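Side-chain contact in kinesin-like protein KIF19 (Mus musculus, PDB 5GSZ), which moves toward microtubule plus ends and regulates the length of motile cilia by depolymerizing microtubules at ciliary tips: residues Ala83-Lys86 with Ser87-Glu90. Sequence-based numbering, arbitrary orientation.
Sequences ATTK and SLIE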
loop_
_atom_site.group_PDB
_atom_site.type_symbol
_atom_site.label_atom_id
_atom_site.label_comp_id
_atom_site.label_asym_id
_atom_site.label_seq_id
_atom_site.Cartn_x
_atom_site.Cartn_y
_atom_site.Cartn_z
ATOM N N ALA A 83 3.350 12.882 -6.798
ATOM C CA ALA A 83 3.366 13.378 -5.435
ATOM C C ALA A 83 3.670 12.307 -4.405
ATOM O O ALA A 83 3.893 12.643 -3.236
ATOM C CB ALA A 83 2.021 14.020 -5.096
ATOM N N THR A 84 3.668 11.034 -4.777
ATOM C CA THR A 84 3.786 10.009 -3.746
ATOM C C THR A 84 5.044 9.167 -3.870
ATOM O O THR A 84 5.801 9.057 -2.890
ATOM C CB THR A 84 2.546 9.090 -3.731
ATOM O OG1 THR A 84 2.316 8.567 -5.039
ATOM C CG2 THR A 84 1.341 9.856 -3.275
ATOM N N THR A 85 5.295 8.557 -5.041
ATOM C CA THR A 85 6.333 7.547 -5.143
ATOM C C THR A 85 7.446 7.858 -6.137
ATOM O O THR A 85 8.471 7.176 -6.104
ATOM C CB THR A 85 5.716 6.183 -5.494
ATOM O OG1 THR A 85 5.098 6.247 -6.777
ATOM C CG2 THR A 85 4.659 5.827 -4.511
ATOM N N LYS A 86 7.290 8.847 -7.018
ATOM C CA LYS A 86 8.335 9.123 -8.000
ATOM C C LYS A 86 9.691 9.323 -7.326
ATOM O O LYS A 86 10.706 8.751 -7.748
ATOM C CB LYS A 86 7.963 10.354 -8.831
ATOM C CG LYS A 86 8.928 10.660 -9.959
ATOM C CD LYS A 86 8.733 12.077 -10.436
ATOM C CE LYS A 86 9.763 12.510 -11.470
ATOM N NZ LYS A 86 9.596 11.814 -12.773
ATOM N N SER A 87 9.719 10.120 -6.253
ATOM C CA SER A 87 10.958 10.472 -5.575
ATOM C C SER A 87 11.579 9.312 -4.816
ATOM O O SER A 87 12.705 9.451 -4.337
ATOM C CB SER A 87 10.715 11.622 -4.607
ATOM O OG SER A 87 9.992 11.196 -3.459
ATOM N N LEU A 88 10.880 8.187 -4.667
ATOM C CA LEU A 88 11.502 7.011 -4.067
ATOM C C LEU A 88 12.523 6.374 -4.987
ATOM O O LEU A 88 13.413 5.664 -4.504
ATOM C CB LEU A 88 10.455 5.950 -3.715
ATOM C CG LEU A 88 9.354 6.374 -2.757
ATOM C CD1 LEU A 88 8.379 5.222 -2.544
ATOM C CD2 LEU A 88 9.968 6.857 -1.455
ATOM N N ILE A 89 12.405 6.607 -6.293
ATOM C CA ILE A 89 13.101 5.777 -7.267
ATOM C C ILE A 89 14.613 5.937 -7.148
ATOM O O ILE A 89 15.349 4.940 -7.133
ATOM C CB ILE A 89 12.582 6.107 -8.675
ATOM C CG1 ILE A 89 11.118 5.694 -8.761
ATOM C CG2 ILE A 89 13.406 5.397 -9.747
ATOM C CD1 ILE A 89 10.418 6.197 -9.945
ATOM N N GLU A 90 15.096 7.185 -7.047
ATOM C CA GLU A 90 16.530 7.436 -6.974
ATOM C C GLU A 90 17.175 6.637 -5.855
ATOM O O GLU A 90 18.243 6.043 -6.047
ATOM C CB GLU A 90 16.800 8.927 -6.780
#
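Thr85 and Leu88 illustrate how a backbone bond and a side chain can share a short linker. The polar part consists of two i to i+3 backbone bonds that make overlapping turns: Leu88 N donates to Thr85 O over 3.0 Å, and Ile89 N donates to Lys86 O over 3.1 Å, the latter the straighter at 166°.

The apolar part follows the same pairing. Leu88, its CG anti to the carbonyl carbon (chi1 -59°), runs back along Thr85, and its CD1 lies 4.1 Å from Thr85 CB; both side chains also rest on Val100 of the central strand 97-103. An alanine in place of Leu88 has no CD1 to meet Thr85, and a gap would probably open between the turn and Ala98 and Val100 of the strand. Ile89 turns to another face, where its CG1 passes 3.2 Å from Lys86 O and its side chain meets Thr127 and Asp130 of helix 123-136.

Among the charged groups, Lys86 extends from the turn, and its NZ forms a salt bridge with Asp130 OD2 of that helix. Two overlapping i to i+3 turns of this kind, close to 3-10 in their bonding, join helix 77-84 to helix 89-93, which is followed by strand 97-103 and the P-loop of the kinesin motor domain.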